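Local structure of ferritin light chain (1Z6O) at residues A[38-43]-A[105-110]; A[47-52]-A[82-87]; A[57-62]-A[71-76]. The protein forms, together with heavy chains, the 24-subunit shell of a secreted insect ferritin that stores iron, and probably promotes nucleation of the mineral core inside it. All coordinates share one frame; numbering follows the deposited sequence.

Interaction 1 of 3, residues A[38-43]-A[105-110]; sequences ATELQA and QHSTMK
Glu40 reaches from helix 37-61 into the loop 105-110 and offers it both carboxylate oxygens. Its chain is folded over at chi2 (-63°), which brings the carboxylate alongside the loop backbone at Ser107 and Thr108. Glu40 OE2 receives the Ser107 OG hydroxyl on its syn lone pair at 2.8 Å. The syn lone pair of Glu40 OE1 takes the backbone Thr108 N at 2.7 Å, nearly straight with an N-H...O angle of 163°. Thr108 OG1 donates to the same Glu40 OE1 at 3.0 Å, but comes from above, 49° out of the carboxylate plane, and is also bonded to Tyr142 OH on helix 122-148. Ser107 OG in turn accepts from Met109 N, an ST turn that fixes the hydroxyl facing the glutamate. A water held by Thr39 OG1 donates to Glu40 OE1 as well.

Earlier in the loop, Gln105 lies slantwise across Thr39: its CG is 3.4 Å from Thr39 O and its CD 3.7 Å from Thr39 CB. Its amide NE2 is bonded in plane to His106 O, which holds the group flat against the threonine. Ala43, small enough to admit the loop backbone, sets its CB 3.6 Å from Gln105 O.

With three protein donors and a water on one carboxylate, Glu40 is probably ionised, and it anchors a loop without regular structure to the helix, while Gln105 and Ala43 add close packing.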
# COMPACT_ATOMS: atom_id res chain seq x y z
N ALA A 38 -4.69 -49.25 31.86
CA ALA A 38 -5.68 -49.13 30.79
C ALA A 38 -7.09 -48.91 31.32
O ALA A 38 -7.82 -48.04 30.82
CB ALA A 38 -5.63 -50.37 29.88
N THR A 39 -7.50 -49.67 32.33
CA THR A 39 -8.84 -49.48 32.86
C THR A 39 -8.94 -48.16 33.64
O THR A 39 -9.98 -47.51 33.62
CB THR A 39 -9.27 -50.66 33.78
OG1 THR A 39 -8.29 -50.86 34.79
CG2 THR A 39 -9.41 -51.95 32.96
N GLU A 40 -7.86 -47.77 34.32
CA GLU A 40 -7.91 -46.49 35.06
C GLU A 40 -8.06 -45.31 34.09
O GLU A 40 -8.74 -44.33 34.41
CB GLU A 40 -6.63 -46.30 35.89
CG GLU A 40 -6.57 -47.20 37.11
CD GLU A 40 -7.70 -46.92 38.10
OE1 GLU A 40 -8.17 -47.89 38.74
OE2 GLU A 40 -8.10 -45.74 38.25
N LEU A 41 -7.43 -45.39 32.92
CA LEU A 41 -7.55 -44.29 31.96
C LEU A 41 -9.01 -44.19 31.49
O LEU A 41 -9.55 -43.10 31.34
CB LEU A 41 -6.62 -44.51 30.77
CG LEU A 41 -6.45 -43.28 29.87
CD1 LEU A 41 -5.81 -42.14 30.68
CD2 LEU A 41 -5.60 -43.63 28.65
N GLN A 42 -9.66 -45.34 31.28
CA GLN A 42 -11.06 -45.32 30.87
C GLN A 42 -11.91 -44.71 31.98
O GLN A 42 -12.82 -43.91 31.71
CB GLN A 42 -11.56 -46.75 30.59
CG GLN A 42 -10.94 -47.38 29.35
CD GLN A 42 -11.39 -48.82 29.18
OE1 GLN A 42 -12.57 -49.12 29.29
NE2 GLN A 42 -10.45 -49.71 28.90
N ALA A 43 -11.65 -45.09 33.23
CA ALA A 43 -12.42 -44.54 34.35
C ALA A 43 -12.14 -43.03 34.52
O ALA A 43 -12.96 -42.30 35.07
CB ALA A 43 -12.08 -45.29 35.67
N GLN A 105 -16.63 -48.47 33.31
CA GLN A 105 -15.41 -48.90 33.99
C GLN A 105 -15.22 -48.12 35.28
O GLN A 105 -15.33 -46.90 35.30
CB GLN A 105 -14.19 -48.71 33.09
CG GLN A 105 -12.89 -49.19 33.72
CD GLN A 105 -12.94 -50.67 34.08
OE1 GLN A 105 -13.15 -51.51 33.21
NE2 GLN A 105 -12.75 -50.99 35.36
N HIS A 106 -14.92 -48.83 36.36
CA HIS A 106 -14.70 -48.16 37.63
C HIS A 106 -13.23 -48.09 37.97
O HIS A 106 -12.43 -48.89 37.50
CB HIS A 106 -15.46 -48.91 38.74
CG HIS A 106 -16.94 -48.90 38.56
ND1 HIS A 106 -17.69 -47.75 38.60
CD2 HIS A 106 -17.81 -49.90 38.28
CE1 HIS A 106 -18.96 -48.03 38.36
NE2 HIS A 106 -19.06 -49.34 38.16
N SER A 107 -12.88 -47.10 38.79
CA SER A 107 -11.51 -46.91 39.22
C SER A 107 -11.28 -47.78 40.45
O SER A 107 -12.22 -48.09 41.17
CB SER A 107 -11.28 -45.45 39.61
OG SER A 107 -10.00 -45.28 40.20
N THR A 108 -10.03 -48.17 40.70
CA THR A 108 -9.72 -48.97 41.88
C THR A 108 -9.37 -48.01 43.01
O THR A 108 -9.40 -48.38 44.18
CB THR A 108 -8.51 -49.88 41.67
OG1 THR A 108 -7.36 -49.08 41.40
CG2 THR A 108 -8.75 -50.83 40.51
N MET A 109 -9.03 -46.78 42.65
CA MET A 109 -8.66 -45.80 43.67
C MET A 109 -9.83 -45.59 44.61
O MET A 109 -10.91 -45.15 44.21
CB MET A 109 -8.25 -44.48 43.04
CG MET A 109 -7.52 -43.57 44.01
SD MET A 109 -7.14 -41.97 43.30
CE MET A 109 -8.72 -41.48 42.95
N LYS A 110 -9.60 -45.92 45.88
CA LYS A 110 -10.61 -45.80 46.92
C LYS A 110 -10.96 -44.34 47.15
O LYS A 110 -10.22 -43.60 47.81
CB LYS A 110 -10.09 -46.46 48.19
CG LYS A 110 -9.77 -47.93 47.98
CD LYS A 110 -8.76 -48.47 48.99
CE LYS A 110 -8.34 -49.88 48.61
NZ LYS A 110 -7.26 -50.41 49.49
O HOH W 1 -9.29 -49.74 37.05
O HOH W 2 -12.91 -51.71 30.67

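Interaction 2 of 3, residues A[47-52]-A[82-87]; sequences LHLERS and EAWSKT
His48 and Ala83 meet where helices 37-61 and 70-96 pass side by side. The Ala83 methyl, short enough to let the backbones close up, sits with its CB 3.6 Å from His48 O and 3.7 Å from Ser52 CB. The imidazole of His48 runs alongside Lys86, pointing the same way, and its CD2 lies 3.6 Å from Lys86 CB; the polar ends go to other partners, His48 ND1 to Tyr44 O and Lys86 NZ to Glu166 O. These helices are the first antiparallel pair of the ferritin four-helix bundle, their local axes 7.9 Å apart at 153°.

On the other flank Leu49 lies beside Trp84, its CD1 reaching CZ3 of the indole at 3.6 Å, an apolar contact suited to a buried leucine. Thr87 fills the space between these two flanks. Its OG1, anti to the carbonyl carbon (chi1 -64°), turns back to donate to Ala83 O at 2.8 Å, while CG2 rests 3.9 Å from Leu49 CB. A glycine in place of Thr87 would probably open a gap beside His48 CB and Leu49 CB. Beyond lies a neighbouring heavy chain, whose Leu40 packs on Trp84 and Thr87 and whose Ser65 OG is hydrogen-bonded to Trp84 NE1.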
# COMPACT_ATOMS: atom_id res chain seq x y z
N LEU A 47 -14.78 -39.99 34.82
CA LEU A 47 -14.79 -38.99 35.90
C LEU A 47 -14.90 -37.58 35.29
O LEU A 47 -15.66 -36.74 35.79
CB LEU A 47 -13.51 -39.09 36.75
CG LEU A 47 -13.36 -38.09 37.91
CD1 LEU A 47 -14.53 -38.20 38.88
CD2 LEU A 47 -12.03 -38.37 38.63
N HIS A 48 -14.16 -37.32 34.21
CA HIS A 48 -14.25 -36.00 33.58
C HIS A 48 -15.65 -35.77 33.01
O HIS A 48 -16.18 -34.67 33.07
CB HIS A 48 -13.23 -35.84 32.44
CG HIS A 48 -11.85 -35.48 32.91
ND1 HIS A 48 -10.94 -36.43 33.34
CD2 HIS A 48 -11.23 -34.28 33.04
CE1 HIS A 48 -9.82 -35.83 33.71
NE2 HIS A 48 -9.98 -34.52 33.54
N LEU A 49 -16.24 -36.82 32.45
CA LEU A 49 -17.58 -36.70 31.86
C LEU A 49 -18.59 -36.31 32.94
O LEU A 49 -19.40 -35.39 32.76
CB LEU A 49 -17.97 -38.03 31.21
CG LEU A 49 -19.38 -38.13 30.62
CD1 LEU A 49 -19.61 -37.02 29.57
CD2 LEU A 49 -19.54 -39.52 29.98
N GLU A 50 -18.56 -37.02 34.06
CA GLU A 50 -19.47 -36.75 35.16
C GLU A 50 -19.24 -35.34 35.71
O GLU A 50 -20.19 -34.60 35.94
CB GLU A 50 -19.27 -37.77 36.29
CG GLU A 50 -19.59 -39.20 35.83
CD GLU A 50 -19.15 -40.28 36.81
OE1 GLU A 50 -18.22 -40.04 37.62
OE2 GLU A 50 -19.73 -41.40 36.75
N ARG A 51 -17.98 -34.97 35.92
CA ARG A 51 -17.71 -33.64 36.44
C ARG A 51 -18.10 -32.54 35.44
O ARG A 51 -18.52 -31.47 35.87
CB ARG A 51 -16.24 -33.47 36.82
CG ARG A 51 -15.82 -34.27 38.04
CD ARG A 51 -16.68 -33.95 39.27
NE ARG A 51 -16.21 -34.70 40.43
CZ ARG A 51 -16.98 -35.12 41.43
NH1 ARG A 51 -18.29 -34.85 41.42
NH2 ARG A 51 -16.46 -35.81 42.43
N SER A 52 -17.98 -32.80 34.13
CA SER A 52 -18.35 -31.75 33.18
C SER A 52 -19.82 -31.37 33.39
O SER A 52 -20.16 -30.19 33.38
CB SER A 52 -18.11 -32.16 31.71
OG SER A 52 -19.02 -33.15 31.26
N GLU A 82 -13.96 -27.43 29.74
CA GLU A 82 -12.66 -28.09 29.76
C GLU A 82 -12.77 -29.58 30.07
O GLU A 82 -12.10 -30.40 29.44
CB GLU A 82 -11.73 -27.42 30.78
CG GLU A 82 -11.50 -25.94 30.44
CD GLU A 82 -10.58 -25.20 31.41
OE1 GLU A 82 -10.72 -25.39 32.64
OE2 GLU A 82 -9.74 -24.41 30.93
N ALA A 83 -13.63 -29.93 31.03
CA ALA A 83 -13.80 -31.34 31.38
C ALA A 83 -14.46 -32.12 30.23
O ALA A 83 -14.16 -33.29 30.02
CB ALA A 83 -14.63 -31.45 32.67
N TRP A 84 -15.36 -31.47 29.49
CA TRP A 84 -16.02 -32.13 28.36
C TRP A 84 -14.96 -32.40 27.28
O TRP A 84 -14.87 -33.49 26.72
CB TRP A 84 -17.13 -31.22 27.78
CG TRP A 84 -17.74 -31.75 26.51
CD1 TRP A 84 -17.54 -31.27 25.24
CD2 TRP A 84 -18.65 -32.85 26.38
NE1 TRP A 84 -18.28 -32.01 24.33
CE2 TRP A 84 -18.96 -32.98 25.01
CE3 TRP A 84 -19.24 -33.74 27.30
CZ2 TRP A 84 -19.84 -33.97 24.53
CZ3 TRP A 84 -20.12 -34.71 26.83
CH2 TRP A 84 -20.41 -34.82 25.45
N SER A 85 -14.15 -31.39 27.00
CA SER A 85 -13.11 -31.53 26.00
C SER A 85 -12.10 -32.63 26.40
O SER A 85 -11.64 -33.40 25.55
CB SER A 85 -12.40 -30.18 25.82
OG SER A 85 -11.31 -30.30 24.94
N LYS A 86 -11.75 -32.70 27.68
CA LYS A 86 -10.82 -33.72 28.15
C LYS A 86 -11.42 -35.12 28.06
O LYS A 86 -10.71 -36.10 27.85
CB LYS A 86 -10.40 -33.47 29.61
CG LYS A 86 -9.46 -32.27 29.79
CD LYS A 86 -8.17 -32.44 29.00
CE LYS A 86 -7.22 -31.25 29.21
NZ LYS A 86 -5.95 -31.35 28.41
N THR A 87 -12.73 -35.22 28.25
CA THR A 87 -13.40 -36.51 28.15
C THR A 87 -13.15 -37.09 26.76
O THR A 87 -12.77 -38.25 26.60
CB THR A 87 -14.94 -36.37 28.35
OG1 THR A 87 -15.21 -35.91 29.68
CG2 THR A 87 -15.63 -37.73 28.15

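Interaction 3 of 3, residues A[57-62]-A[71-76]; sequences LSAAYF and GFSKLF
Near the turn of the antiparallel hairpin of helices 37-61 and 70-96, Ala59 and Ser73 bring the backbones close, with Ala59 CA and Ser73 CA 4.2 Å apart. Small residues suit such a tight approach. Ser73 OG, anti to its backbone nitrogen (chi1 -172°), extends across to donate to Ala59 O at 2.6 Å. Beside it, Ala59 CB touches Phe76 CB at 3.8 Å.

The aromatic side chains gather on one flank. Ser58 CB lies over a face of the Phe76 ring in a CH-pi contact, 3.6 Å from the ring centroid and 16° off the normal, while Leu75 CD2 covers the opposite face. Ser58 OG is hydrogen-bonded to Tyr116 OH, so the serine gives its carbon to a ring and its oxygen to a phenol. The Phe62 ring is covered on one face by Phe72 CB, 4.1 Å from the centroid, and on the other by Tyr61 CD2. The rings of Phe62 and Phe72 are inclined by 30° with their centroids offset, so there is little face-to-face overlap; Phe62 CE1 meets Phe76 CE1 at 4.0 Å.

Cohesion rests largely on buried apolar and CH-pi contacts, with one short hydroxyl-to-carbonyl bond linking the two helices.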
# COMPACT_ATOMS: atom_id res chain seq x y z
N LEU A 57 -24.18 -27.80 35.79
CA LEU A 57 -25.31 -27.50 36.67
C LEU A 57 -24.97 -26.34 37.62
O LEU A 57 -25.84 -25.53 37.93
CB LEU A 57 -25.74 -28.74 37.46
CG LEU A 57 -26.31 -29.87 36.57
CD1 LEU A 57 -26.60 -31.10 37.44
CD2 LEU A 57 -27.58 -29.40 35.86
N SER A 58 -23.73 -26.28 38.09
CA SER A 58 -23.34 -25.15 38.95
C SER A 58 -23.38 -23.86 38.13
O SER A 58 -23.81 -22.82 38.62
CB SER A 58 -21.92 -25.34 39.51
OG SER A 58 -21.91 -26.33 40.52
N ALA A 59 -22.92 -23.92 36.88
CA ALA A 59 -22.95 -22.72 36.03
C ALA A 59 -24.40 -22.25 35.86
O ALA A 59 -24.68 -21.05 35.89
CB ALA A 59 -22.33 -23.02 34.66
N ALA A 60 -25.31 -23.20 35.69
CA ALA A 60 -26.73 -22.87 35.53
C ALA A 60 -27.27 -22.24 36.82
O ALA A 60 -27.92 -21.20 36.78
CB ALA A 60 -27.54 -24.14 35.19
N TYR A 61 -26.98 -22.87 37.95
CA TYR A 61 -27.47 -22.34 39.22
C TYR A 61 -27.04 -20.89 39.45
O TYR A 61 -27.85 -20.06 39.88
CB TYR A 61 -26.98 -23.19 40.39
CG TYR A 61 -27.50 -22.71 41.72
CD1 TYR A 61 -28.84 -22.87 42.07
CD2 TYR A 61 -26.66 -22.06 42.63
CE1 TYR A 61 -29.34 -22.39 43.28
CE2 TYR A 61 -27.14 -21.58 43.85
CZ TYR A 61 -28.49 -21.75 44.17
OH TYR A 61 -28.98 -21.29 45.36
N PHE A 62 -25.78 -20.57 39.17
CA PHE A 62 -25.32 -19.20 39.37
C PHE A 62 -25.83 -18.22 38.33
O PHE A 62 -25.58 -17.02 38.42
CB PHE A 62 -23.79 -19.15 39.47
CG PHE A 62 -23.31 -19.59 40.83
CD1 PHE A 62 -22.78 -20.86 41.03
CD2 PHE A 62 -23.49 -18.76 41.93
CE1 PHE A 62 -22.45 -21.31 42.32
CE2 PHE A 62 -23.17 -19.19 43.22
CZ PHE A 62 -22.65 -20.47 43.41
N GLY A 71 -19.96 -13.95 37.00
CA GLY A 71 -18.57 -14.34 37.15
C GLY A 71 -18.46 -15.78 37.64
O GLY A 71 -17.66 -16.56 37.12
N PHE A 72 -19.24 -16.14 38.66
CA PHE A 72 -19.21 -17.51 39.17
C PHE A 72 -19.72 -18.46 38.09
O PHE A 72 -19.19 -19.56 37.90
CB PHE A 72 -20.07 -17.65 40.42
CG PHE A 72 -19.40 -17.16 41.67
CD1 PHE A 72 -19.30 -15.80 41.94
CD2 PHE A 72 -18.82 -18.07 42.56
CE1 PHE A 72 -18.63 -15.34 43.08
CE2 PHE A 72 -18.15 -17.62 43.70
CZ PHE A 72 -18.05 -16.25 43.96
N SER A 73 -20.74 -18.03 37.37
CA SER A 73 -21.30 -18.87 36.32
C SER A 73 -20.26 -19.13 35.22
O SER A 73 -20.11 -20.26 34.74
CB SER A 73 -22.57 -18.21 35.75
OG SER A 73 -23.22 -19.09 34.87
N LYS A 74 -19.52 -18.09 34.85
CA LYS A 74 -18.49 -18.20 33.82
C LYS A 74 -17.36 -19.14 34.28
O LYS A 74 -16.81 -19.90 33.49
CB LYS A 74 -17.91 -16.81 33.53
CG LYS A 74 -16.90 -16.76 32.41
CD LYS A 74 -16.40 -15.33 32.21
CE LYS A 74 -15.46 -15.23 31.01
NZ LYS A 74 -14.90 -13.86 30.86
N LEU A 75 -17.02 -19.07 35.57
CA LEU A 75 -15.97 -19.92 36.13
C LEU A 75 -16.38 -21.39 35.96
O LEU A 75 -15.59 -22.22 35.49
CB LEU A 75 -15.76 -19.59 37.62
CG LEU A 75 -14.69 -20.38 38.40
CD1 LEU A 75 -14.30 -19.63 39.67
CD2 LEU A 75 -15.23 -21.76 38.77
N PHE A 76 -17.61 -21.72 36.34
CA PHE A 76 -18.07 -23.10 36.22
C PHE A 76 -18.28 -23.55 34.79
O PHE A 76 -18.07 -24.71 34.46
CB PHE A 76 -19.34 -23.31 37.04
CG PHE A 76 -19.07 -23.50 38.50
CD1 PHE A 76 -19.32 -22.47 39.40
CD2 PHE A 76 -18.52 -24.69 38.96
CE1 PHE A 76 -19.02 -22.63 40.77
CE2 PHE A 76 -18.21 -24.87 40.31
CZ PHE A 76 -18.46 -23.83 41.22

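Overall arrangement
All three contacts use helix 37-61, following it from its start (interaction 1) through its middle (interaction 2) to its end (interaction 3). Interactions 2 and 3 join it to helix 70-96, their centres 16 Å apart, whereas interaction 1 joins it to the loop leading from helix 70-96 to helix 122-148. Along the chain the contacts enclose one another, with 57-62 and 71-76 innermost, as expected of a helical hairpin. The centres of interactions 1 and 3 are 28 Å apart, on opposite sides of the chain's centre. Interactions 2 and 3 hold one hairpin together beside a heavy-chain neighbour, and interaction 1 secures the following loop against the start of helix 37-61.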